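PDB 6UYH: prolyl-tRNA synthetase from Naegleria fowleri, which probably joins proline to its cognate tRNA at the expense of ATP, and here holds halofuginone and the ATP analogue AMPPNP. Local coordinates for residues Ile123-Tyr128 with Gln244-Met249; Leu198-Val203 with Lys400-Met405; Phe226-Gly231 with Asn414-Val419. All coordinates share one frame; numbering follows the deposited sequence. Where two conformers were deposited one is given.

How the interactions relate
Along the chain the segments come in the order 123-128, 198-203, 226-231, 244-249, 400-405, 414-419, so all three pairs interleave. Interaction 1 joins two helices within the class II core domain, near the bound halofuginone. Interactions 2 and 3 join that domain to helix 391-415 and its end. They share this helix, their centres are about 17 Å apart and their nearest atoms about 5 Å. Interaction 1 is remote, its centre about 38 Å from that of interaction 2 and 39 Å from that of interaction 3. One contact is therefore internal to the core, while two join it to the later part of the chain.

Interaction 1: Ile123-Tyr128 with Gln244-Met249; sequences IMYPSY and QNFSKM
Y125 on helix 121-131 and F246 on helix 245-250 make the whole contact between segments 123-128 and 244-249. The tight part is the meeting of their rings. It is an offset edge-to-face pair, with centroids 5.4 Å apart and planes at 76°. The edge of Y125 formed by CD2 and CE2 is turned toward the face of F246. Y125 CD2 lies 3.6 Å from F246 CD2, and Y125 CE2 lies 3.7 Å from F246 CG. F246 CB joins in, 3.8 Å from Y125 CD2. Both rings stand beside their own backbone N and opposite the carbonyl carbon (chi1 -68° for Y125), which directs them into the gap between the helices. Further neighbours close the packing. Y128 presents a ring face to Y125 CD1, and M249 CE sits over the face of F246 that is turned from Y125. Q266 of strand 261-272 touches both aromatic side chains.

Beyond the ring pair the contact is small and loose. Only 96 Å² is buried between the two segments. The nearest CA atoms, those of Y125 and F246, are still 7.9 Å apart. K248, on the same helix as F246, is exposed to solvent and takes no part.

Both helices belong to the class II synthetase core domain. The side chain of Y125 is about 6 Å from the bound halofuginone, so Y125 probably belongs to the second shell of that site. On helix 121-131, I123 and S127 pack on Y39 and I46 of the second subunit.

The hydroxyl of Y125 has its partner outside the two segments: OH is hydrogen-bonded to H171 ND1. Apolar packing along CD2 and CE2, together with this polar bond, probably restricts rotation of the Y125 ring.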
# COMPACT_ATOMS: atom_id res chain seq x y z
N ILE A 123 6.86 6.57 16.74
CA ILE A 123 7.29 5.28 16.21
C ILE A 123 8.60 5.42 15.44
O ILE A 123 9.44 4.52 15.47
CB ILE A 123 6.17 4.71 15.31
CG1 ILE A 123 4.89 4.50 16.12
CG2 ILE A 123 6.61 3.41 14.60
CD1 ILE A 123 3.69 4.04 15.28
N MET A 124 8.80 6.55 14.76
CA MET A 124 9.92 6.74 13.85
C MET A 124 11.09 7.50 14.46
O MET A 124 12.24 7.21 14.10
CB MET A 124 9.45 7.49 12.61
CG MET A 124 8.45 6.70 11.80
SD MET A 124 7.74 7.68 10.46
CE MET A 124 9.16 7.85 9.39
N TYR A 125 10.85 8.44 15.36
CA TYR A 125 11.93 9.36 15.71
C TYR A 125 13.01 8.73 16.59
O TYR A 125 14.16 9.19 16.53
CB TYR A 125 11.36 10.64 16.33
CG TYR A 125 10.57 11.47 15.33
CD1 TYR A 125 10.58 11.16 13.97
CD2 TYR A 125 9.80 12.56 15.74
CE1 TYR A 125 9.86 11.90 13.05
CE2 TYR A 125 9.06 13.31 14.82
CZ TYR A 125 9.10 12.98 13.48
OH TYR A 125 8.38 13.72 12.56
N PRO A 126 12.75 7.67 17.37
CA PRO A 126 13.89 6.97 17.99
C PRO A 126 14.85 6.40 16.96
O PRO A 126 16.07 6.43 17.18
CB PRO A 126 13.22 5.89 18.84
CG PRO A 126 11.90 6.50 19.22
CD PRO A 126 11.47 7.21 17.96
N SER A 127 14.34 5.91 15.83
CA SER A 127 15.22 5.45 14.75
C SER A 127 15.97 6.61 14.12
O SER A 127 17.14 6.47 13.75
CB SER A 127 14.40 4.72 13.68
OG SER A 127 13.88 3.52 14.20
N TYR A 128 15.30 7.75 13.95
CA TYR A 128 15.97 8.92 13.39
C TYR A 128 17.16 9.32 14.26
O TYR A 128 18.21 9.71 13.74
CB TYR A 128 14.98 10.09 13.27
CG TYR A 128 14.12 10.07 12.01
CD1 TYR A 128 13.54 8.90 11.55
CD2 TYR A 128 13.87 11.25 11.31
CE1 TYR A 128 12.75 8.89 10.41
CE2 TYR A 128 13.09 11.25 10.16
CZ TYR A 128 12.53 10.07 9.72
OH TYR A 128 11.75 10.06 8.59
N GLN A 244 13.01 22.30 16.01
CA GLN A 244 13.80 21.36 16.79
C GLN A 244 13.01 20.79 17.96
O GLN A 244 13.59 20.23 18.89
CB GLN A 244 15.08 22.04 17.28
CG GLN A 244 15.99 22.52 16.15
CD GLN A 244 17.13 23.38 16.64
OE1 GLN A 244 16.96 24.20 17.54
NE2 GLN A 244 18.31 23.18 16.05
N ASN A 245 11.68 20.90 17.91
CA ASN A 245 10.85 20.46 19.02
C ASN A 245 10.95 18.95 19.25
O ASN A 245 11.07 18.50 20.39
CB ASN A 245 9.39 20.86 18.78
CG ASN A 245 9.21 22.37 18.75
OD1 ASN A 245 9.87 23.09 19.50
ND2 ASN A 245 8.33 22.85 17.88
N PHE A 246 10.90 18.17 18.17
CA PHE A 246 11.01 16.72 18.31
C PHE A 246 12.45 16.26 18.38
O PHE A 246 12.73 15.23 19.00
CB PHE A 246 10.27 16.02 17.16
CG PHE A 246 8.78 15.95 17.36
CD1 PHE A 246 7.96 16.98 16.93
CD2 PHE A 246 8.20 14.86 18.00
CE1 PHE A 246 6.59 16.92 17.12
CE2 PHE A 246 6.84 14.80 18.19
CZ PHE A 246 6.03 15.83 17.75
N SER A 247 13.38 16.99 17.76
CA SER A 247 14.78 16.57 17.85
C SER A 247 15.33 16.77 19.25
O SER A 247 16.21 16.03 19.68
CB SER A 247 15.62 17.29 16.80
OG SER A 247 15.48 18.69 16.89
N LYS A 248 14.81 17.76 19.99
CA LYS A 248 15.19 17.86 21.40
C LYS A 248 14.54 16.75 22.21
O LYS A 248 15.17 16.16 23.10
CB LYS A 248 14.83 19.24 21.95
CG LYS A 248 15.73 20.35 21.43
CD LYS A 248 15.19 21.72 21.83
CE LYS A 248 15.98 22.83 21.16
NZ LYS A 248 15.41 24.18 21.43
N MET A 249 13.28 16.44 21.90
CA MET A 249 12.55 15.37 22.58
C MET A 249 13.25 14.02 22.40
O MET A 249 13.36 13.24 23.36
CB MET A 249 11.13 15.30 22.03
CG MET A 249 10.00 15.22 23.05
SD MET A 249 8.37 15.29 22.26
CE MET A 249 8.32 16.99 21.69

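Interaction 2: Leu198-Val203 with Lys400-Met405; sequences LLAVPV and KIHDSM. With EDO (1,2-ethanediol), chain Z; EDO (1,2-ethanediol), chain B.
A200 packs its methyl group against the H402 ring in an off-centre CH-pi contact. This joins the end of helix 177-198, in the class II core domain, to helix 391-415, which leads from a five-stranded mixed sheet to strand 417-419. A200 CB is 4.2 Å from the centroid of the H402 ring, 29° off the ring normal. The nearest ring atom to A200 CB is H402 CE1, at 3.9 Å. One turn along the same helix, M405 CB also comes within 3.9 Å of A200 CB. The methyl group thus sits between two side chains of helix 391-415, and the backbones come close, with the A200 and M405 CA atoms 6.0 Å apart.

Two features put these groups in place. A200 is the residue that leaves helical geometry with a positive phi of 55°, and its methyl points toward the partner helix. On the other side, the imidazole of H402 swings trans to its own backbone N (chi1 169°), which carries the ring toward the loop.

A water forms the next layer. It donates to L198 O at 2.9 Å and is hydrogen-bonded to H402 ND1, also at 2.9 Å. It therefore links the L198 carbonyl to ND1 of the imidazole.

Further out, H283 of helix 274-283 touches both A200 and M405, and its NE2 is hydrogen-bonded to L199 O. P202 continues the contact along helix 391-415, resting on A409, R410 and M413. The side of helix 391-415 turned from the loop has bound 1,2-ethanediol, probably from the crystallisation liquor. There S404 OG, also hydrogen-bonded to R375 NH2, is hydrogen-bonded at 2.7 Å to O1 of the 1,2-ethanediol of chain Z; either could be the donor.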
# COMPACT_ATOMS: atom_id res chain seq x y z
N LEU A 198 -5.34 16.53 -10.09
CA LEU A 198 -5.94 15.20 -10.12
C LEU A 198 -7.44 15.22 -9.83
O LEU A 198 -8.22 14.58 -10.54
CB LEU A 198 -5.25 14.27 -9.12
CG LEU A 198 -3.81 13.87 -9.45
CD1 LEU A 198 -3.29 12.88 -8.41
CD2 LEU A 198 -3.74 13.28 -10.85
N LEU A 199 -7.85 15.93 -8.78
CA LEU A 199 -9.23 15.90 -8.29
C LEU A 199 -10.09 17.07 -8.75
O LEU A 199 -11.29 17.08 -8.46
CB LEU A 199 -9.23 15.85 -6.75
CG LEU A 199 -8.35 14.73 -6.16
CD1 LEU A 199 -8.38 14.75 -4.64
CD2 LEU A 199 -8.76 13.34 -6.68
N ALA A 200 -9.50 18.04 -9.46
CA ALA A 200 -10.19 19.24 -9.93
C ALA A 200 -10.88 19.99 -8.79
O ALA A 200 -11.96 20.56 -8.96
CB ALA A 200 -11.19 18.90 -11.04
N VAL A 201 -10.25 20.01 -7.62
CA VAL A 201 -10.77 20.70 -6.44
C VAL A 201 -9.87 21.90 -6.15
O VAL A 201 -8.66 21.72 -5.98
CB VAL A 201 -10.83 19.78 -5.21
CG1 VAL A 201 -11.13 20.61 -3.96
CG2 VAL A 201 -11.90 18.69 -5.40
N PRO A 202 -10.40 23.11 -6.06
CA PRO A 202 -9.56 24.27 -5.77
C PRO A 202 -9.22 24.35 -4.29
O PRO A 202 -9.98 23.89 -3.43
CB PRO A 202 -10.43 25.46 -6.20
CG PRO A 202 -11.83 24.98 -5.92
CD PRO A 202 -11.81 23.49 -6.27
N VAL A 203 -8.06 24.95 -3.99
CA VAL A 203 -7.58 25.02 -2.61
C VAL A 203 -7.16 26.45 -2.29
O VAL A 203 -6.93 27.27 -3.18
CB VAL A 203 -6.38 24.08 -2.32
CG1 VAL A 203 -6.69 22.63 -2.69
CG2 VAL A 203 -5.13 24.56 -3.03
N LYS A 400 -10.43 19.19 -21.20
CA LYS A 400 -11.45 20.24 -21.16
C LYS A 400 -12.44 19.99 -20.03
O LYS A 400 -12.84 20.92 -19.33
CB LYS A 400 -12.16 20.33 -22.51
CG LYS A 400 -12.97 21.58 -22.74
CD LYS A 400 -13.71 21.55 -24.08
CE LYS A 400 -13.91 22.96 -24.63
NZ LYS A 400 -15.32 23.25 -25.03
N ILE A 401 -12.85 18.73 -19.85
CA ILE A 401 -13.74 18.38 -18.74
C ILE A 401 -13.07 18.68 -17.41
O ILE A 401 -13.67 19.28 -16.51
CB ILE A 401 -14.18 16.91 -18.85
CG1 ILE A 401 -15.13 16.72 -20.03
CG2 ILE A 401 -14.84 16.44 -17.55
CD1 ILE A 401 -15.49 15.25 -20.28
N HIS A 402 -11.81 18.26 -17.26
CA HIS A 402 -11.08 18.55 -16.03
C HIS A 402 -11.05 20.05 -15.75
O HIS A 402 -11.34 20.49 -14.64
CB HIS A 402 -9.66 18.00 -16.10
CG HIS A 402 -8.80 18.50 -14.98
ND1 HIS A 402 -8.61 17.78 -13.82
CD2 HIS A 402 -8.15 19.68 -14.81
CE1 HIS A 402 -7.85 18.48 -12.99
NE2 HIS A 402 -7.56 19.64 -13.56
N ASP A 403 -10.66 20.84 -16.75
CA ASP A 403 -10.56 22.28 -16.56
C ASP A 403 -11.90 22.89 -16.16
O ASP A 403 -11.95 23.75 -15.27
CB ASP A 403 -10.02 22.95 -17.83
CG ASP A 403 -8.59 22.54 -18.14
OD1 ASP A 403 -7.93 21.93 -17.26
OD2 ASP A 403 -8.12 22.82 -19.26
N SER A 404 -12.99 22.44 -16.79
CA SER A 404 -14.30 23.00 -16.49
C SER A 404 -14.72 22.67 -15.06
O SER A 404 -15.28 23.52 -14.36
CB SER A 404 -15.34 22.46 -17.47
OG SER A 404 -15.08 22.86 -18.81
N MET A 405 -14.48 21.43 -14.63
CA MET A 405 -14.82 21.02 -13.27
C MET A 405 -14.07 21.86 -12.25
O MET A 405 -14.65 22.33 -11.26
CB MET A 405 -14.51 19.52 -13.08
CG MET A 405 -15.43 18.61 -13.88
SD MET A 405 -14.98 16.86 -13.78
CE MET A 405 -15.10 16.57 -12.01
C1 EDO Z . -15.39 26.57 -19.17
O1 EDO Z . -16.05 25.34 -18.87
C2 EDO Z . -14.36 26.86 -18.09
O2 EDO Z . -13.14 26.16 -18.39
C1 EDO B . -16.72 20.04 -26.68
O1 EDO B . -16.75 21.31 -27.34
C2 EDO B . -17.85 19.98 -25.65
O2 EDO B . -17.64 21.03 -24.70
O HOH W 1 -8.83 14.88 -13.40

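Interaction 3: Phe226-Gly231 with Asn414-Val419; sequences FIATNG and NERIVV
The backbones of A228 and R416 come nearest, with CA atoms 7.8 Å apart, where strand 219-227 runs into a turn and helix 391-415 gives way to strand 417-419. R416 reaches across this gap. Its guanidinium grips the carbonyl of A228 with two N-H groups. The main bond is from R416 NH2 to A228 O, 2.7 Å long with an N-H...O angle of 146°. NH2 lies in the carbonyl plane, on a lone pair of the oxygen, while the oxygen is tilted 20° out of the guanidinium plane. R416 NH1 adds a weak bond to A228 O at 3.3 Å, and also lies 3.7 Å from the A228 methyl carbon CB.

The A228 carbonyl belongs to the loop of a beta hairpin, 228-231, between the antiparallel strands 219-227 and 232-243. G231 closes the loop with positive phi, and its CA lies 3.8 Å from R416 NH2.

F226 supports the arginine at the strand end. Its CE2 is 3.6 Å from R416 CB, and its CZ sits over one face of the guanidinium, toward the rim. The ring and guanidinium planes are 84° apart, so the two groups do not stack. The R416 chain bends at both chi2 and chi3, which turns one face of the guanidinium to F226 CZ. R416 NH2 also bonds G433 O, just ahead of strand 435-440, which pairs with strand 417-419.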
# COMPACT_ATOMS: atom_id res chain seq x y z
N PHE A 226 -13.45 23.59 0.13
CA PHE A 226 -14.74 24.19 0.45
C PHE A 226 -15.88 23.37 -0.14
O PHE A 226 -15.88 23.04 -1.33
CB PHE A 226 -14.82 25.62 -0.09
CG PHE A 226 -16.13 26.30 0.20
CD1 PHE A 226 -16.52 26.59 1.50
CD2 PHE A 226 -16.96 26.69 -0.85
CE1 PHE A 226 -17.73 27.26 1.76
CE2 PHE A 226 -18.17 27.37 -0.59
CZ PHE A 226 -18.54 27.64 0.72
N ILE A 227 -16.88 23.07 0.70
CA ILE A 227 -18.07 22.33 0.27
C ILE A 227 -19.20 23.35 0.13
O ILE A 227 -19.78 23.79 1.11
CB ILE A 227 -18.43 21.22 1.26
CG1 ILE A 227 -17.19 20.36 1.58
CG2 ILE A 227 -19.58 20.35 0.69
CD1 ILE A 227 -16.45 19.78 0.36
N ALA A 228 -19.54 23.69 -1.12
CA ALA A 228 -20.51 24.75 -1.37
C ALA A 228 -21.92 24.39 -0.89
O ALA A 228 -22.68 25.28 -0.50
CB ALA A 228 -20.55 25.09 -2.86
N THR A 229 -22.30 23.11 -0.94
CA THR A 229 -23.69 22.75 -0.65
C THR A 229 -24.09 23.17 0.75
O THR A 229 -25.15 23.77 0.95
CB THR A 229 -23.91 21.25 -0.85
OG1 THR A 229 -23.75 20.92 -2.23
CG2 THR A 229 -25.35 20.87 -0.43
N ASN A 230 -23.26 22.88 1.75
CA ASN A 230 -23.58 23.30 3.12
C ASN A 230 -22.61 24.35 3.65
O ASN A 230 -22.64 24.64 4.85
CB ASN A 230 -23.65 22.09 4.06
CG ASN A 230 -22.38 21.27 4.08
OD1 ASN A 230 -21.40 21.59 3.40
ND2 ASN A 230 -22.38 20.21 4.88
N GLY A 231 -21.79 24.95 2.79
CA GLY A 231 -20.96 26.08 3.20
C GLY A 231 -19.92 25.76 4.25
O GLY A 231 -19.72 26.54 5.18
N ASN A 414 -14.85 31.09 -4.70
CA ASN A 414 -14.47 32.50 -4.57
C ASN A 414 -15.69 33.38 -4.33
O ASN A 414 -15.61 34.36 -3.58
CB ASN A 414 -13.72 32.96 -5.82
CG ASN A 414 -12.29 32.47 -5.84
OD1 ASN A 414 -11.67 32.27 -4.80
ND2 ASN A 414 -11.75 32.26 -7.04
N GLU A 415 -16.83 33.05 -4.95
CA GLU A 415 -18.07 33.77 -4.70
C GLU A 415 -18.54 33.63 -3.26
O GLU A 415 -19.34 34.45 -2.80
CB GLU A 415 -19.18 33.27 -5.63
CG GLU A 415 -19.06 33.69 -7.08
CD GLU A 415 -20.04 32.94 -7.99
OE1 GLU A 415 -20.58 31.89 -7.58
OE2 GLU A 415 -20.26 33.42 -9.13
N ARG A 416 -18.06 32.60 -2.55
CA ARG A 416 -18.52 32.31 -1.20
C ARG A 416 -17.48 32.68 -0.15
O ARG A 416 -17.55 32.20 0.99
CB ARG A 416 -18.88 30.83 -1.08
CG ARG A 416 -19.95 30.39 -2.06
CD ARG A 416 -21.33 30.74 -1.57
NE ARG A 416 -21.76 29.84 -0.51
CZ ARG A 416 -22.26 28.62 -0.73
NH1 ARG A 416 -22.40 28.18 -1.97
NH2 ARG A 416 -22.62 27.86 0.30
N ILE A 417 -16.51 33.51 -0.52
CA ILE A 417 -15.56 34.11 0.41
C ILE A 417 -15.91 35.59 0.50
O ILE A 417 -15.82 36.31 -0.49
CB ILE A 417 -14.11 33.90 -0.03
CG1 ILE A 417 -13.74 32.42 0.00
CG2 ILE A 417 -13.17 34.68 0.88
CD1 ILE A 417 -12.44 32.11 -0.74
N VAL A 418 -16.32 36.02 1.69
CA VAL A 418 -16.82 37.37 1.92
C VAL A 418 -15.90 38.06 2.91
O VAL A 418 -15.60 37.51 3.97
CB VAL A 418 -18.26 37.35 2.46
CG1 VAL A 418 -18.75 38.76 2.72
CG2 VAL A 418 -19.18 36.61 1.49
N VAL A 419 -15.47 39.28 2.57
CA VAL A 419 -14.75 40.12 3.53
C VAL A 419 -15.75 40.65 4.55
O VAL A 419 -16.70 41.37 4.20
CB VAL A 419 -14.05 41.28 2.81
CG1 VAL A 419 -13.36 42.20 3.83
CG2 VAL A 419 -13.05 40.76 1.80